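Chitooligosaccharide oxidase (PDB 6Y0R) oxidises the C1 hydroxyl of chitooligosaccharides to lactones, using a bicovalently bound FAD and passing the electrons to molecular oxygen to form hydrogen peroxide. Local coordinates at residues A[161-166]-A[176-181]; A[202-207]-A[474-479]; A[210-215]-A[393-398]. All blocks are in the same frame, centred on the assembly; numbering follows the deposited sequence.

Interaction 1: A[161-166]-A[176-181]; sequences GHALHG and GLTLDL. With FAD (flavin-adenine dinucleotide), chain B.
L179 packs against G166, whose positive phi takes the chain out of helical geometry, and joins polar to apolar contact within a few atoms. Its backbone N donates to G166 O at 3.2 Å, a somewhat bent bond (146° at the hydrogen) that approaches 24° off the carbonyl plane. Its CB rests on the carbonyl oxygen of A163, 3.4 Å from O. Because chi1 is 56°, CG is held between the backbone N and carbonyl carbon, and the branch CD2 turns onto the bare backbone of G166, 3.5 Å from CA. T178 adds an apolar touch, its CG2 lying 4.0 Å from A163 CB, while its hydroxyl is bonded chiefly to A150 O.

One shell out, D180 ties the 3-10 segment 178-181 to the residue just before it, its OD2 accepting from L177 N at 2.9 Å; its other oxygen forms a salt bridge with R399. The helix has a second set of contacts, with the cofactor: G161 N donates to the FAD phosphate oxygen O1P at 2.9 Å, and H165 NE2 to the ribose oxygen O4B at 3.3 Å.

The contact thus packs helix 159-165 of the PCMH-type FAD-binding domain against the turn that follows helix 172-175 and leads into strand 182-188, with L164, T178 and L181 all touching strand 218-228.

Interaction 2: A[202-207]-A[474-479]; sequences NSDLFW and AKYDPK
L205 lays its CB over one face of the Y476 ring, 4.1 Å from the centroid and 28° off the ring normal, a CH-pi contact that is extended by CD1 near the rim of the same face. The opposite face is covered toward its rim by K475 CG, so aliphatic carbon flanks the aromatic ring above and below. D204 supplies the polar half of the contact at the ring's edge. With chi1 at 56°, its carboxylate points across to helix 466-476, turned 71° from the plane of the ring. OD1 accepts from Y476 OH at 2.8 Å on its syn side, and OD2 takes the fully extended K475 in a salt bridge, NZ standing 2.9 Å away, also on the syn side. L205 N donates to OD1 as well (2.9 Å), from the same face of the carboxylate as the phenol but well above its plane.

The pairing joins the start of helix 203-212, in the PCMH-type FAD-binding region, to the end of helix 466-476, in the berberine and berberine-like region. Two donors on OD1 and an ammonium on OD2 should together favour an anionic D204 and fix the rotation of its carboxylate, and would help hold the buried tyrosine's hydroxyl in place.

Interaction 3: A[210-215]-A[393-398]; sequences RGAGAN and DTAYVH. With FAD (flavin-adenine dinucleotide), chain B.
A chi1 of -68° sets R210 CG beside its own backbone N, and a bend at chi3 (-67°) then swings the guanidinium over T394, where T394 CG2, anti to its carbonyl carbon, meets it. The methyl CG2 lies over one face of the guanidinium, toward its rim, 3.6 Å from NH2; the two side chains cross at about a right angle. Here the PCMH-type FAD-binding fold, on the last, weakly bonded part of helix 203-212, meets the loop that leads into strand 403-411 of the large antiparallel sheet. R210 O faces that loop, and Y396 N gives it a weak hydrogen bond at 3.2 Å. G211, at the strongly positive phi of 140°, meets the loop through its CA, 3.9 Å from A395 CB. The same methyl meets A212 CB at 4.1 Å, and L469 of helix 466-476 touches both alanines. R210 NE is bonded back to F206 O, and T394 OG1 takes a bond from R399. A type I turn from A212 to N215 follows and carries A214 against the adenine of FAD. N215 closes it twice, for A212 O accepts both N215 N and, at 3.0 Å, N215 ND2.

How the interactions relate
Helix 203-212 is the shared element: interaction 2 uses its start, interaction 3 its end, with centres about 12 Å apart. They meet where W207 O lies 3.2 Å from A395 N, a probable hydrogen bond. Interactions 1 and 3 are closer still, about 9 Å between centres, and touch directly: L164 O is 3.1 Å from G213 N, while L177 CD1 packs 3.5 Å from Y396 CE1. Both also border FAD, interaction 1 at the phosphate, ribose and adenine, interaction 3 at the adenine through G213 and A214. Interaction 2 lies farther out, the L205 side chain about 10 Å from the cofactor, and joins the same helix to the C-terminal region.

Interaction 1: A[161-166]-A[176-181]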
loop_
_atom_site.group_PDB
_atom_site.type_symbol
_atom_site.label_atom_id
_atom_site.label_comp_id
_atom_site.label_asym_id
_atom_site.label_seq_id
_atom_site.Cartn_x
_atom_site.Cartn_y
_atom_site.Cartn_z
ATOM N N GLY A 161 2.688 4.949 5.549
ATOM C CA GLY A 161 2.060 3.633 5.513
ATOM C C GLY A 161 2.447 2.905 4.243
ATOM O O GLY A 161 2.647 1.695 4.256
ATOM N N HIS A 162 2.529 3.627 3.130
ATOM C CA HIS A 162 2.746 3.024 1.801
ATOM C C HIS A 162 4.088 2.319 1.760
ATOM O O HIS A 162 4.153 1.142 1.424
ATOM C CB HIS A 162 2.714 4.173 0.766
ATOM C CG HIS A 162 2.534 3.733 -0.641
ATOM N ND1 HIS A 162 3.469 3.967 -1.642
ATOM C CD2 HIS A 162 1.474 3.147 -1.220
ATOM C CE1 HIS A 162 2.936 3.524 -2.786
ATOM N NE2 HIS A 162 1.730 3.031 -2.556
ATOM N N ALA A 163 5.161 3.057 2.079
ATOM C CA ALA A 163 6.544 2.539 1.958
ATOM C C ALA A 163 6.848 1.520 3.056
ATOM O O ALA A 163 7.650 0.631 2.785
ATOM C CB ALA A 163 7.558 3.653 2.033
ATOM N N LEU A 164 6.250 1.629 4.228
ATOM C CA LEU A 164 6.564 0.688 5.339
ATOM C C LEU A 164 5.971 -0.693 5.078
ATOM O O LEU A 164 6.332 -1.649 5.809
ATOM C CB LEU A 164 6.097 1.312 6.650
ATOM C CG LEU A 164 6.878 2.557 7.094
ATOM C CD1 LEU A 164 6.218 3.183 8.304
ATOM C CD2 LEU A 164 8.352 2.284 7.309
ATOM N N HIS A 165 5.063 -0.827 4.109
ATOM C CA HIS A 165 4.460 -2.148 3.774
ATOM C C HIS A 165 4.720 -2.551 2.332
ATOM O O HIS A 165 4.308 -3.686 1.980
ATOM C CB HIS A 165 2.952 -2.112 4.048
ATOM C CG HIS A 165 2.685 -1.662 5.443
ATOM N ND1 HIS A 165 2.687 -2.497 6.526
ATOM C CD2 HIS A 165 2.469 -0.419 5.917
ATOM C CE1 HIS A 165 2.422 -1.799 7.633
ATOM N NE2 HIS A 165 2.383 -0.474 7.264
ATOM N N GLY A 166 5.299 -1.690 1.495
ATOM C CA GLY A 166 5.604 -2.107 0.125
ATOM C C GLY A 166 5.603 -0.899 -0.785
ATOM O O GLY A 166 6.589 -0.109 -0.750
ATOM N N GLY A 176 10.882 -1.336 -8.709
ATOM C CA GLY A 176 10.554 -2.072 -7.484
ATOM C C GLY A 176 9.403 -1.464 -6.727
ATOM O O GLY A 176 8.798 -0.476 -7.197
ATOM N N LEU A 177 9.204 -1.966 -5.515
ATOM C CA LEU A 177 8.279 -1.354 -4.556
ATOM C C LEU A 177 8.920 -0.097 -4.016
ATOM O O LEU A 177 10.152 0.092 -4.145
ATOM C CB LEU A 177 7.990 -2.318 -3.397
ATOM C CG LEU A 177 7.444 -3.679 -3.799
ATOM C CD1 LEU A 177 7.519 -4.672 -2.631
ATOM C CD2 LEU A 177 6.042 -3.549 -4.340
ATOM N N THR A 178 8.136 0.767 -3.409
ATOM C CA THR A 178 8.685 2.009 -2.844
ATOM C C THR A 178 9.850 1.625 -1.927
ATOM O O THR A 178 10.910 2.282 -1.929
ATOM C CB THR A 178 7.637 2.859 -2.127
ATOM O OG1 THR A 178 6.472 2.942 -2.901
ATOM C CG2 THR A 178 8.114 4.264 -1.865
ATOM N N LEU A 179 9.680 0.585 -1.123
ATOM C CA LEU A 179 10.718 0.256 -0.116
ATOM C C LEU A 179 11.993 -0.301 -0.748
ATOM O O LEU A 179 13.023 -0.326 -0.044
ATOM C CB LEU A 179 10.156 -0.692 0.945
ATOM C CG LEU A 179 9.552 -2.006 0.470
ATOM C CD1 LEU A 179 10.625 -2.989 0.024
ATOM C CD2 LEU A 179 8.728 -2.611 1.601
ATOM N N ASP A 180 11.972 -0.672 -2.029
ATOM C CA ASP A 180 13.177 -1.205 -2.731
ATOM C C ASP A 180 14.171 -0.072 -2.961
ATOM O O ASP A 180 15.359 -0.406 -3.196
ATOM C CB ASP A 180 12.819 -2.020 -3.962
ATOM C CG ASP A 180 12.143 -3.356 -3.598
ATOM O OD1 ASP A 180 12.660 -4.037 -2.666
ATOM O OD2 ASP A 180 11.141 -3.740 -4.267
ATOM N N LEU A 181 13.772 1.192 -2.870
ATOM C CA LEU A 181 14.774 2.278 -3.076
ATOM C C LEU A 181 15.090 2.961 -1.758
ATOM O O LEU A 181 15.803 3.968 -1.746
ATOM C CB LEU A 181 14.226 3.259 -4.113
ATOM C CG LEU A 181 14.244 2.724 -5.554
ATOM C CD1 LEU A 181 13.719 3.764 -6.527
ATOM C CD2 LEU A 181 15.628 2.267 -5.958
HETATM P PA FAD B . -2.074 5.178 7.566
HETATM O O1A FAD B . -3.453 4.728 7.830
HETATM O O2A FAD B . -1.605 6.476 8.089
HETATM O O5B FAD B . -1.029 4.074 8.040
HETATM C C5B FAD B . -1.019 2.753 7.498
HETATM C C4B FAD B . -0.282 1.826 8.447
HETATM O O4B FAD B . 1.104 2.242 8.548
HETATM C C3B FAD B . -0.766 1.779 9.911
HETATM O O3B FAD B . -0.447 0.518 10.514
HETATM C C2B FAD B . 0.065 2.876 10.561
HETATM O O2B FAD B . 0.155 2.790 11.986
HETATM C C1B FAD B . 1.387 2.673 9.874
HETATM N N9A FAD B . 2.224 3.861 9.801
HETATM C C8A FAD B . 1.964 4.987 9.065
HETATM N N7A FAD B . 2.909 5.909 9.199
HETATM C C5A FAD B . 3.825 5.344 10.080
HETATM C C6A FAD B . 5.033 5.820 10.624
HETATM N N6A FAD B . 5.532 7.012 10.289
HETATM N N1A FAD B . 5.704 5.028 11.506
HETATM C C2A FAD B . 5.144 3.843 11.821
HETATM N N3A FAD B . 4.025 3.281 11.353
HETATM C C4A FAD B . 3.397 4.089 10.478
HETATM N N1 FAD B . -1.299 0.929 -2.302
HETATM C C2 FAD B . -0.426 0.591 -3.262
HETATM O O2 FAD B . 0.554 -0.200 -3.007
HETATM N N3 FAD B . -0.560 1.122 -4.513
HETATM C C4 FAD B . -1.570 2.002 -4.868
HETATM O O4 FAD B . -1.630 2.462 -6.021
HETATM C C4X FAD B . -2.499 2.384 -3.870
HETATM N N5 FAD B . -3.450 3.275 -4.162
HETATM C C5X FAD B . -4.247 3.723 -3.132
HETATM C C6 FAD B . -5.218 4.726 -3.396
HETATM C C7 FAD B . -6.054 5.186 -2.392
HETATM C C7M FAD B . -7.108 6.237 -2.685
HETATM C C8 FAD B . -5.895 4.683 -1.036
HETATM C C8M FAD B . -6.684 5.219 0.142
HETATM C C9 FAD B . -4.955 3.656 -0.806
HETATM C C9A FAD B . -4.136 3.167 -1.833
HETATM N N10 FAD B . -3.174 2.176 -1.575
HETATM C C10 FAD B . -2.290 1.771 -2.582
HETATM C "C1'" FAD B . -3.040 1.552 -0.255
HETATM C "C2'" FAD B . -1.992 2.272 0.597
HETATM O "O2'" FAD B . -0.672 1.922 0.177
HETATM C "C3'" FAD B . -2.208 1.868 2.033
HETATM O "O3'" FAD B . -3.549 2.294 2.369
HETATM C "C4'" FAD B . -1.155 2.522 2.930
HETATM O "O4'" FAD B . -0.910 1.741 4.113
HETATM C "C5'" FAD B . -1.614 3.903 3.305
HETATM O "O5'" FAD B . -0.570 4.627 3.983
HETATM P P FAD B . -1.002 5.881 4.851
HETATM O O1P FAD B . 0.219 6.482 5.442
HETATM O O2P FAD B . -1.921 6.780 4.108
HETATM O O3P FAD B . -1.944 5.167 5.959
#

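Interaction 2: A[202-207]-A[474-479]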
loop_
_atom_site.group_PDB
_atom_site.type_symbol
_atom_site.label_atom_id
_atom_site.label_comp_id
_atom_site.label_asym_id
_atom_site.label_seq_id
_atom_site.Cartn_x
_atom_site.Cartn_y
_atom_site.Cartn_z
ATOM N N ASN A 202 22.060 -0.875 12.528
ATOM C CA ASN A 202 20.769 -1.421 13.038
ATOM C C ASN A 202 20.052 -2.096 11.861
ATOM O O ASN A 202 18.822 -1.843 11.680
ATOM C CB ASN A 202 19.914 -0.331 13.676
ATOM C CG ASN A 202 20.616 0.300 14.857
ATOM O OD1 ASN A 202 21.139 -0.434 15.713
ATOM N ND2 ASN A 202 20.684 1.618 14.891
ATOM N N SER A 203 20.742 -2.955 11.121
ATOM C CA SER A 203 20.247 -3.512 9.843
ATOM C C SER A 203 19.020 -4.400 10.107
ATOM O O SER A 203 18.250 -4.615 9.150
ATOM C CB SER A 203 21.311 -4.226 9.089
ATOM O OG SER A 203 21.696 -5.402 9.771
ATOM N N ASP A 204 18.865 -4.928 11.336
ATOM C CA ASP A 204 17.673 -5.751 11.700
ATOM C C ASP A 204 16.415 -4.864 11.747
ATOM O O ASP A 204 15.358 -5.263 11.212
ATOM C CB ASP A 204 17.919 -6.527 13.001
ATOM C CG ASP A 204 18.308 -5.696 14.217
ATOM O OD1 ASP A 204 18.623 -4.496 14.086
ATOM O OD2 ASP A 204 18.291 -6.273 15.331
ATOM N N LEU A 205 16.510 -3.683 12.314
ATOM C CA LEU A 205 15.413 -2.701 12.353
ATOM C C LEU A 205 15.127 -2.277 10.908
ATOM O O LEU A 205 13.958 -2.177 10.533
ATOM C CB LEU A 205 15.788 -1.476 13.173
ATOM C CG LEU A 205 14.746 -0.371 13.284
ATOM C CD1 LEU A 205 13.453 -0.846 13.945
ATOM C CD2 LEU A 205 15.311 0.781 14.062
ATOM N N PHE A 206 16.166 -2.021 10.120
ATOM C CA PHE A 206 15.982 -1.545 8.727
ATOM C C PHE A 206 15.287 -2.623 7.888
ATOM O O PHE A 206 14.428 -2.282 7.036
ATOM C CB PHE A 206 17.318 -1.145 8.113
ATOM C CG PHE A 206 17.170 -0.458 6.786
ATOM C CD1 PHE A 206 16.516 0.756 6.709
ATOM C CD2 PHE A 206 17.681 -1.036 5.643
ATOM C CE1 PHE A 206 16.359 1.373 5.480
ATOM C CE2 PHE A 206 17.544 -0.395 4.409
ATOM C CZ PHE A 206 16.908 0.818 4.348
ATOM N N TRP A 207 15.658 -3.887 8.086
ATOM C CA TRP A 207 14.963 -5.048 7.487
ATOM C C TRP A 207 13.469 -4.984 7.879
ATOM O O TRP A 207 12.634 -5.201 6.968
ATOM C CB TRP A 207 15.636 -6.344 7.921
ATOM C CG TRP A 207 15.048 -7.572 7.334
ATOM C CD1 TRP A 207 15.333 -8.159 6.151
ATOM C CD2 TRP A 207 14.060 -8.405 7.961
ATOM N NE1 TRP A 207 14.595 -9.287 5.987
ATOM C CE2 TRP A 207 13.800 -9.462 7.080
ATOM C CE3 TRP A 207 13.411 -8.343 9.200
ATOM C CZ2 TRP A 207 12.870 -10.460 7.380
ATOM C CZ3 TRP A 207 12.512 -9.349 9.505
ATOM C CH2 TRP A 207 12.249 -10.366 8.598
ATOM N N ALA A 474 10.794 -8.410 19.547
ATOM C CA ALA A 474 11.250 -8.645 20.936
ATOM C C ALA A 474 12.391 -7.669 21.272
ATOM O O ALA A 474 12.452 -7.206 22.412
ATOM C CB ALA A 474 11.663 -10.093 21.082
ATOM N N LYS A 475 13.238 -7.318 20.301
ATOM C CA LYS A 475 14.399 -6.416 20.522
ATOM C C LYS A 475 13.943 -4.957 20.611
ATOM O O LYS A 475 14.423 -4.224 21.477
ATOM C CB LYS A 475 15.388 -6.535 19.375
ATOM C CG LYS A 475 16.647 -5.705 19.546
ATOM C CD LYS A 475 17.654 -5.960 18.529
ATOM C CE LYS A 475 18.786 -4.965 18.679
ATOM N NZ LYS A 475 19.706 -5.095 17.549
ATOM N N TYR A 476 13.080 -4.494 19.708
ATOM C CA TYR A 476 12.740 -3.048 19.598
ATOM C C TYR A 476 11.415 -2.697 20.258
ATOM O O TYR A 476 11.274 -1.571 20.707
ATOM C CB TYR A 476 12.796 -2.629 18.120
ATOM C CG TYR A 476 14.191 -2.663 17.557
ATOM C CD1 TYR A 476 15.105 -1.683 17.910
ATOM C CD2 TYR A 476 14.635 -3.665 16.713
ATOM C CE1 TYR A 476 16.391 -1.691 17.411
ATOM C CE2 TYR A 476 15.911 -3.664 16.168
ATOM C CZ TYR A 476 16.814 -2.695 16.570
ATOM O OH TYR A 476 18.099 -2.651 16.107
ATOM N N ASP A 477 10.434 -3.607 20.333
ATOM C CA ASP A 477 9.154 -3.271 20.997
ATOM C C ASP A 477 8.743 -4.448 21.854
ATOM O O ASP A 477 7.725 -5.077 21.616
ATOM C CB ASP A 477 8.048 -2.906 20.017
ATOM C CG ASP A 477 6.735 -2.407 20.615
ATOM O OD1 ASP A 477 6.729 -1.925 21.777
ATOM O OD2 ASP A 477 5.655 -2.523 19.918
ATOM N N PRO A 478 9.540 -4.785 22.893
ATOM C CA PRO A 478 9.229 -5.937 23.751
ATOM C C PRO A 478 7.897 -5.849 24.502
ATOM O O PRO A 478 7.287 -6.894 24.789
ATOM C CB PRO A 478 10.385 -5.933 24.775
ATOM C CG PRO A 478 10.951 -4.562 24.706
ATOM C CD PRO A 478 10.794 -4.131 23.260
ATOM N N LYS A 479 7.408 -4.642 24.784
ATOM C CA LYS A 479 6.146 -4.424 25.512
ATOM C C LYS A 479 4.960 -4.414 24.536
ATOM O O LYS A 479 3.848 -4.320 24.974
ATOM C CB LYS A 479 6.265 -3.159 26.357
ATOM C CG LYS A 479 7.339 -3.246 27.433
ATOM C CD LYS A 479 7.420 -2.023 28.289
ATOM C CE LYS A 479 8.104 -0.899 27.544
ATOM N NZ LYS A 479 8.285 0.288 28.414
#

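Interaction 3: A[210-215]-A[393-398]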
loop_
_atom_site.group_PDB
_atom_site.type_symbol
_atom_site.label_atom_id
_atom_site.label_comp_id
_atom_site.label_asym_id
_atom_site.label_seq_id
_atom_site.Cartn_x
_atom_site.Cartn_y
_atom_site.Cartn_z
ATOM N N ARG A 210 11.158 -2.297 6.340
ATOM C CA ARG A 210 10.964 -2.493 4.881
ATOM C C ARG A 210 9.970 -3.640 4.708
ATOM O O ARG A 210 10.345 -4.690 4.196
ATOM C CB ARG A 210 12.302 -2.660 4.153
ATOM C CG ARG A 210 13.146 -1.384 4.147
ATOM C CD ARG A 210 14.383 -1.560 3.285
ATOM N NE ARG A 210 15.214 -2.552 3.966
ATOM C CZ ARG A 210 16.179 -3.303 3.409
ATOM N NH1 ARG A 210 16.823 -4.192 4.174
ATOM N NH2 ARG A 210 16.452 -3.219 2.109
ATOM N N GLY A 211 8.732 -3.435 5.173
ATOM C CA GLY A 211 7.625 -4.358 4.885
ATOM C C GLY A 211 6.732 -4.572 6.087
ATOM O O GLY A 211 5.537 -4.979 5.897
ATOM N N ALA A 212 7.231 -4.337 7.305
ATOM C CA ALA A 212 6.437 -4.507 8.550
ATOM C C ALA A 212 6.672 -3.301 9.452
ATOM O O ALA A 212 6.698 -3.392 10.679
ATOM C CB ALA A 212 6.832 -5.823 9.204
ATOM N N GLY A 213 6.774 -2.127 8.834
ATOM C CA GLY A 213 7.279 -0.924 9.512
ATOM C C GLY A 213 6.334 -0.233 10.476
ATOM O O GLY A 213 6.740 0.842 10.960
ATOM N N ALA A 214 5.156 -0.757 10.814
ATOM C CA ALA A 214 4.311 -0.203 11.895
ATOM C C ALA A 214 4.720 -0.767 13.270
ATOM O O ALA A 214 4.237 -0.242 14.276
ATOM C CB ALA A 214 2.868 -0.469 11.638
ATOM N N ASN A 215 5.602 -1.756 13.287
ATOM C CA ASN A 215 5.778 -2.651 14.478
ATOM C C ASN A 215 6.839 -2.126 15.451
ATOM O O ASN A 215 6.887 -2.675 16.566
ATOM C CB ASN A 215 6.154 -4.074 14.050
ATOM C CG ASN A 215 4.959 -4.854 13.577
ATOM O OD1 ASN A 215 4.163 -5.274 14.397
ATOM N ND2 ASN A 215 4.782 -4.987 12.266
ATOM N N ASP A 393 15.024 -11.135 1.926
ATOM C CA ASP A 393 15.923 -9.953 1.832
ATOM C C ASP A 393 15.359 -8.712 2.547
ATOM O O ASP A 393 16.120 -7.846 3.012
ATOM C CB ASP A 393 16.245 -9.653 0.374
ATOM C CG ASP A 393 17.206 -10.613 -0.293
ATOM O OD1 ASP A 393 17.867 -11.416 0.425
ATOM O OD2 ASP A 393 17.281 -10.562 -1.541
ATOM N N THR A 394 14.026 -8.563 2.614
ATOM C CA THR A 394 13.347 -7.490 3.364
ATOM C C THR A 394 12.193 -8.170 4.113
ATOM O O THR A 394 11.919 -9.330 3.809
ATOM C CB THR A 394 12.786 -6.400 2.444
ATOM O OG1 THR A 394 11.807 -6.958 1.567
ATOM C CG2 THR A 394 13.863 -5.707 1.623
ATOM N N ALA A 395 11.533 -7.456 5.009
ATOM C CA ALA A 395 10.322 -7.999 5.677
ATOM C C ALA A 395 9.228 -8.276 4.640
ATOM O O ALA A 395 8.379 -9.146 4.885
ATOM C CB ALA A 395 9.864 -7.033 6.730
ATOM N N TYR A 396 9.229 -7.618 3.473
ATOM C CA TYR A 396 8.234 -7.851 2.398
ATOM C C TYR A 396 8.492 -9.237 1.786
ATOM O O TYR A 396 9.538 -9.482 1.106
ATOM C CB TYR A 396 8.303 -6.755 1.332
ATOM C CG TYR A 396 7.235 -6.889 0.290
ATOM C CD1 TYR A 396 7.398 -7.701 -0.817
ATOM C CD2 TYR A 396 6.038 -6.220 0.451
ATOM C CE1 TYR A 396 6.398 -7.838 -1.761
ATOM C CE2 TYR A 396 5.024 -6.354 -0.478
ATOM C CZ TYR A 396 5.206 -7.163 -1.586
ATOM O OH TYR A 396 4.213 -7.277 -2.519
ATOM N N VAL A 397 7.589 -10.172 2.021
ATOM C CA VAL A 397 7.871 -11.592 1.727
ATOM C C VAL A 397 7.469 -11.987 0.304
ATOM O O VAL A 397 8.015 -12.980 -0.193
ATOM C CB VAL A 397 7.220 -12.484 2.787
ATOM C CG1 VAL A 397 5.735 -12.672 2.539
ATOM C CG2 VAL A 397 7.922 -13.838 2.873
ATOM N N HIS A 398 6.509 -11.319 -0.333
ATOM C CA HIS A 398 5.819 -11.834 -1.542
ATOM C C HIS A 398 6.656 -11.528 -2.794
ATOM O O HIS A 398 6.183 -10.819 -3.710
ATOM C CB HIS A 398 4.380 -11.303 -1.594
ATOM C CG HIS A 398 3.554 -11.735 -0.433
ATOM N ND1 HIS A 398 3.445 -13.069 -0.049
ATOM C CD2 HIS A 398 2.732 -11.027 0.389
ATOM C CE1 HIS A 398 2.651 -13.114 1.021
ATOM N NE2 HIS A 398 2.213 -11.905 1.300
HETATM P PA FAD B . -2.074 5.178 7.566
HETATM O O1A FAD B . -3.453 4.728 7.830
HETATM O O2A FAD B . -1.605 6.476 8.089
HETATM O O5B FAD B . -1.029 4.074 8.040
HETATM C C5B FAD B . -1.019 2.753 7.498
HETATM C C4B FAD B . -0.282 1.826 8.447
HETATM O O4B FAD B . 1.104 2.242 8.548
HETATM C C3B FAD B . -0.766 1.779 9.911
HETATM O O3B FAD B . -0.447 0.518 10.514
HETATM C C2B FAD B . 0.065 2.876 10.561
HETATM O O2B FAD B . 0.155 2.790 11.986
HETATM C C1B FAD B . 1.387 2.673 9.874
HETATM N N9A FAD B . 2.224 3.861 9.801
HETATM C C8A FAD B . 1.964 4.987 9.065
HETATM N N7A FAD B . 2.909 5.909 9.199
HETATM C C5A FAD B . 3.825 5.344 10.080
HETATM C C6A FAD B . 5.033 5.820 10.624
HETATM N N6A FAD B . 5.532 7.012 10.289
HETATM N N1A FAD B . 5.704 5.028 11.506
HETATM C C2A FAD B . 5.144 3.843 11.821
HETATM N N3A FAD B . 4.025 3.281 11.353
HETATM C C4A FAD B . 3.397 4.089 10.478
HETATM N N1 FAD B . -1.299 0.929 -2.302
HETATM C C2 FAD B . -0.426 0.591 -3.262
HETATM O O2 FAD B . 0.554 -0.200 -3.007
HETATM N N3 FAD B . -0.560 1.122 -4.513
HETATM C C4 FAD B . -1.570 2.002 -4.868
HETATM O O4 FAD B . -1.630 2.462 -6.021
HETATM C C4X FAD B . -2.499 2.384 -3.870
HETATM N N5 FAD B . -3.450 3.275 -4.162
HETATM C C5X FAD B . -4.247 3.723 -3.132
HETATM C C6 FAD B . -5.218 4.726 -3.396
HETATM C C7 FAD B . -6.054 5.186 -2.392
HETATM C C7M FAD B . -7.108 6.237 -2.685
HETATM C C8 FAD B . -5.895 4.683 -1.036
HETATM C C8M FAD B . -6.684 5.219 0.142
HETATM C C9 FAD B . -4.955 3.656 -0.806
HETATM C C9A FAD B . -4.136 3.167 -1.833
HETATM N N10 FAD B . -3.174 2.176 -1.575
HETATM C C10 FAD B . -2.290 1.771 -2.582
HETATM C "C1'" FAD B . -3.040 1.552 -0.255
HETATM C "C2'" FAD B . -1.992 2.272 0.597
HETATM O "O2'" FAD B . -0.672 1.922 0.177
HETATM C "C3'" FAD B . -2.208 1.868 2.033
HETATM O "O3'" FAD B . -3.549 2.294 2.369
HETATM C "C4'" FAD B . -1.155 2.522 2.930
HETATM O "O4'" FAD B . -0.910 1.741 4.113
HETATM C "C5'" FAD B . -1.614 3.903 3.305
HETATM O "O5'" FAD B . -0.570 4.627 3.983
HETATM P P FAD B . -1.002 5.881 4.851
HETATM O O1P FAD B . 0.219 6.482 5.442
HETATM O O2P FAD B . -1.921 6.780 4.108
HETATM O O3P FAD B . -1.944 5.167 5.959
#